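Local coordinates for protein diol-dehydratase (Roseburia inulinivorans, PDB 5I2A) that probably dehydrates 1,2-propanediol, without vitamin B12, as a lyase of the glycyl radical enzyme family, at residues His451-Glu463 and Tyr694-Gly707. Numbering follows the deposited sequence.
With EDO (1,2-ethanediol), chain C.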
# COMPACT_ATOMS: atom_id res chain seq x y z
N HIS A 451 9.40 -16.68 11.97
CA HIS A 451 10.29 -17.40 12.87
C HIS A 451 11.62 -17.85 12.26
O HIS A 451 12.49 -18.31 12.98
CB HIS A 451 9.55 -18.60 13.47
CG HIS A 451 8.44 -18.22 14.40
ND1 HIS A 451 8.66 -17.74 15.66
CD2 HIS A 451 7.10 -18.22 14.22
CE1 HIS A 451 7.50 -17.49 16.24
NE2 HIS A 451 6.54 -17.78 15.39
N ASP A 452 11.79 -17.72 10.94
CA ASP A 452 13.12 -17.95 10.37
C ASP A 452 13.46 -16.88 9.32
O ASP A 452 13.58 -17.17 8.13
CB ASP A 452 13.23 -19.34 9.77
CG ASP A 452 14.68 -19.74 9.49
OD1 ASP A 452 15.61 -18.99 9.87
OD2 ASP A 452 14.89 -20.81 8.90
N ALA A 453 13.62 -15.65 9.79
CA ALA A 453 13.69 -14.48 8.92
C ALA A 453 15.05 -14.29 8.26
O ALA A 453 15.13 -13.65 7.21
CB ALA A 453 13.32 -13.21 9.72
N ALA A 454 16.11 -14.82 8.87
CA ALA A 454 17.47 -14.69 8.35
C ALA A 454 18.44 -15.57 9.10
O ALA A 454 18.18 -16.02 10.22
CB ALA A 454 17.96 -13.20 8.41
N PHE A 455 19.58 -15.80 8.45
CA PHE A 455 20.71 -16.48 9.04
C PHE A 455 21.83 -15.45 9.22
O PHE A 455 22.26 -14.82 8.25
CB PHE A 455 21.19 -17.62 8.15
CG PHE A 455 20.17 -18.73 7.94
CD1 PHE A 455 19.28 -19.08 8.93
CD2 PHE A 455 20.15 -19.44 6.75
CE1 PHE A 455 18.37 -20.12 8.75
CE2 PHE A 455 19.24 -20.48 6.54
CZ PHE A 455 18.35 -20.82 7.54
N PHE A 456 22.31 -15.28 10.45
CA PHE A 456 23.35 -14.31 10.76
C PHE A 456 24.61 -15.02 11.24
O PHE A 456 24.57 -15.78 12.21
CB PHE A 456 22.87 -13.32 11.83
CG PHE A 456 23.84 -12.20 12.14
CD1 PHE A 456 24.90 -12.39 13.03
CD2 PHE A 456 23.69 -10.95 11.55
CE1 PHE A 456 25.77 -11.35 13.34
CE2 PHE A 456 24.57 -9.90 11.85
CZ PHE A 456 25.61 -10.10 12.74
N ASN A 457 25.73 -14.75 10.56
CA ASN A 457 27.00 -15.39 10.90
C ASN A 457 27.76 -14.56 11.94
O ASN A 457 28.36 -13.55 11.60
CB ASN A 457 27.84 -15.57 9.62
CG ASN A 457 29.09 -16.42 9.85
OD1 ASN A 457 29.59 -16.52 10.97
ND2 ASN A 457 29.59 -17.05 8.78
N MET A 458 27.75 -15.00 13.19
CA MET A 458 28.39 -14.24 14.26
C MET A 458 29.91 -14.26 14.14
O MET A 458 30.58 -13.46 14.77
CB MET A 458 27.97 -14.76 15.65
CG MET A 458 26.45 -14.75 15.90
SD MET A 458 25.97 -15.55 17.45
CE MET A 458 27.01 -14.66 18.59
N CYS A 459 30.46 -15.16 13.32
CA CYS A 459 31.91 -15.16 13.09
C CYS A 459 32.39 -14.07 12.13
O CYS A 459 33.56 -13.68 12.15
CB CYS A 459 32.36 -16.53 12.55
SG CYS A 459 32.18 -17.88 13.71
N ARG A 460 31.52 -13.59 11.24
CA ARG A 460 32.00 -12.61 10.27
C ARG A 460 32.34 -11.25 10.93
O ARG A 460 33.38 -10.68 10.62
CB ARG A 460 31.00 -12.45 9.12
CG ARG A 460 30.91 -13.70 8.22
CD ARG A 460 31.46 -13.44 6.79
NE ARG A 460 32.89 -13.25 6.84
CZ ARG A 460 33.62 -12.53 6.01
NH1 ARG A 460 33.09 -11.86 4.99
NH2 ARG A 460 34.92 -12.48 6.22
N PRO A 461 31.50 -10.76 11.87
CA PRO A 461 31.92 -9.58 12.63
C PRO A 461 33.22 -9.79 13.41
O PRO A 461 33.96 -8.82 13.59
CB PRO A 461 30.75 -9.34 13.60
CG PRO A 461 29.57 -9.83 12.83
CD PRO A 461 30.10 -11.11 12.19
N LEU A 462 33.50 -11.02 13.83
CA LEU A 462 34.76 -11.31 14.51
C LEU A 462 35.94 -11.16 13.53
O LEU A 462 36.95 -10.54 13.86
CB LEU A 462 34.76 -12.73 15.11
CG LEU A 462 36.06 -13.16 15.78
CD1 LEU A 462 36.37 -12.29 17.00
CD2 LEU A 462 36.00 -14.63 16.19
N GLU A 463 35.80 -11.72 12.35
CA GLU A 463 36.81 -11.54 11.30
C GLU A 463 37.03 -10.06 10.99
O GLU A 463 38.15 -9.65 10.73
CB GLU A 463 36.42 -12.28 10.04
CG GLU A 463 36.51 -13.79 10.16
CD GLU A 463 36.35 -14.48 8.82
OE1 GLU A 463 35.20 -14.64 8.35
OE2 GLU A 463 37.37 -14.84 8.21
N TYR A 694 19.70 -21.16 16.09
CA TYR A 694 19.61 -22.47 15.48
C TYR A 694 20.11 -22.40 14.04
O TYR A 694 20.15 -21.32 13.46
CB TYR A 694 18.18 -23.01 15.55
CG TYR A 694 17.12 -22.29 14.73
CD1 TYR A 694 16.97 -22.56 13.37
CD2 TYR A 694 16.21 -21.42 15.33
CE1 TYR A 694 15.98 -21.96 12.63
CE2 TYR A 694 15.18 -20.81 14.59
CZ TYR A 694 15.08 -21.08 13.24
OH TYR A 694 14.09 -20.50 12.48
N PRO A 695 20.53 -23.54 13.49
CA PRO A 695 21.25 -23.46 12.21
C PRO A 695 20.55 -24.03 10.98
O PRO A 695 21.04 -23.76 9.88
CB PRO A 695 22.49 -24.29 12.50
CG PRO A 695 21.94 -25.42 13.33
CD PRO A 695 20.85 -24.78 14.22
N VAL A 696 19.47 -24.79 11.14
CA VAL A 696 18.94 -25.62 10.06
C VAL A 696 20.14 -26.40 9.49
O VAL A 696 20.87 -26.99 10.27
CB VAL A 696 18.19 -24.82 8.99
CG1 VAL A 696 17.23 -25.74 8.22
CG2 VAL A 696 17.38 -23.70 9.65
N SER A 697 20.40 -26.37 8.18
CA SER A 697 21.63 -27.00 7.71
C SER A 697 22.65 -25.95 7.24
O SER A 697 23.65 -26.28 6.61
CB SER A 697 21.36 -28.02 6.58
OG SER A 697 20.95 -27.40 5.37
N ALA A 698 22.40 -24.70 7.60
CA ALA A 698 23.13 -23.57 7.03
C ALA A 698 24.47 -23.29 7.68
O ALA A 698 25.21 -22.41 7.22
CB ALA A 698 22.26 -22.30 7.09
N ASN A 699 24.80 -24.02 8.75
CA ASN A 699 26.09 -23.85 9.38
C ASN A 699 27.20 -24.34 8.45
O ASN A 699 28.32 -23.87 8.53
CB ASN A 699 26.16 -24.58 10.72
CG ASN A 699 25.99 -26.08 10.57
OD1 ASN A 699 25.02 -26.55 10.00
ND2 ASN A 699 26.95 -26.83 11.07
N VAL A 700 26.88 -25.25 7.54
CA VAL A 700 27.86 -25.70 6.55
C VAL A 700 28.14 -24.61 5.49
O VAL A 700 29.27 -24.18 5.37
CB VAL A 700 27.42 -27.04 5.92
CG1 VAL A 700 28.32 -27.42 4.75
CG2 VAL A 700 27.39 -28.13 7.00
N PRO A 701 27.11 -24.13 4.75
CA PRO A 701 27.47 -23.03 3.83
C PRO A 701 27.95 -21.74 4.51
O PRO A 701 28.78 -21.05 3.93
CB PRO A 701 26.17 -22.78 3.04
CG PRO A 701 25.07 -23.35 3.90
CD PRO A 701 25.71 -24.55 4.57
N LEU A 702 27.46 -21.40 5.71
CA LEU A 702 27.95 -20.19 6.35
C LEU A 702 29.42 -20.35 6.73
O LEU A 702 30.22 -19.43 6.56
CB LEU A 702 27.11 -19.81 7.58
CG LEU A 702 26.02 -18.76 7.32
CD1 LEU A 702 25.05 -19.20 6.22
CD2 LEU A 702 25.26 -18.43 8.62
N GLY A 703 29.77 -21.53 7.23
CA GLY A 703 31.16 -21.83 7.52
C GLY A 703 32.06 -21.75 6.29
O GLY A 703 33.22 -21.35 6.38
N ALA A 704 31.52 -22.13 5.14
CA ALA A 704 32.25 -22.05 3.88
C ALA A 704 32.55 -20.60 3.49
O ALA A 704 33.39 -20.35 2.64
CB ALA A 704 31.47 -22.75 2.76
N GLN A 705 31.88 -19.64 4.13
CA GLN A 705 32.06 -18.22 3.83
C GLN A 705 32.93 -17.56 4.88
O GLN A 705 33.11 -16.34 4.89
CB GLN A 705 30.70 -17.52 3.75
CG GLN A 705 29.87 -17.99 2.56
CD GLN A 705 28.42 -17.59 2.67
OE1 GLN A 705 27.92 -17.27 3.75
NE2 GLN A 705 27.73 -17.59 1.55
N THR A 706 33.47 -18.37 5.76
CA THR A 706 34.15 -17.89 6.94
C THR A 706 35.59 -18.34 6.90
O THR A 706 35.86 -19.54 6.77
CB THR A 706 33.48 -18.41 8.21
OG1 THR A 706 32.08 -18.09 8.16
CG2 THR A 706 34.12 -17.84 9.46
N GLY A 707 36.52 -17.40 7.03
CA GLY A 707 37.93 -17.77 7.16
C GLY A 707 38.23 -18.54 8.44
O GLY A 707 37.35 -18.81 9.27
C1 EDO C . 12.79 -23.21 10.64
O1 EDO C . 11.45 -22.83 10.93
C2 EDO C . 12.88 -23.46 9.13
O2 EDO C . 12.74 -22.24 8.37
O HOH W 1 28.34 -16.25 6.27
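The F455 ring meets V696 and A698 obliquely, where strand 454-457 of the glycyl radical enzyme barrel is covered by the loop and short helix 699-703 of segment 694-707. Strand and helix cross at -47°. The loop presents two methyl bumps to one ring: A698 CB sits 3.6 Å from F455 CD2, while V696 CG2 meets the far end of the ring, 3.7 Å from F455 CZ. L702 fills the next hollow, its CD2 branch lying beside the CB atoms of F455 and N457. F556 of the neighbouring strand 548-556 also touches L702.

Beyond this apolar row the contact turns polar. With CG anti to the backbone N (chi1 -171°), N457 extends its amide across to T706, and ND2 donates to T706 OG1 over 2.8 Å. That hydroxyl in turn donates a hydrogen bond to L702 O, which Q705 N reaches from the opposite face of the carbonyl plane. A water links ND2 to Q705 OE1, while N457 OD1 accepts from C459 N, a capping bond in the turn that leads into the next helix. A leucine in place of N457 would probably leave T706 OG1 without its donor and C459 N without its cap. T706 CG2 touches C459 CB and E463 OE1; the E463 carboxylate, salt-bridged to R460, makes weak bonds to G707 N. R460 also reaches H151 O.

At the other end, the Y694 hydroxyl donates to H451 O at 2.8 Å and lies against CB and CG of D452, whose carboxylate is turned 58° from the phenol ring. This end borders the pocket holding 1,2-ethanediol, probably from the crystallisation liquor, which E440, H166, H283 and S284 also bind, consistent with a diol site; its O2 donates to D452 OD2 over 2.6 Å.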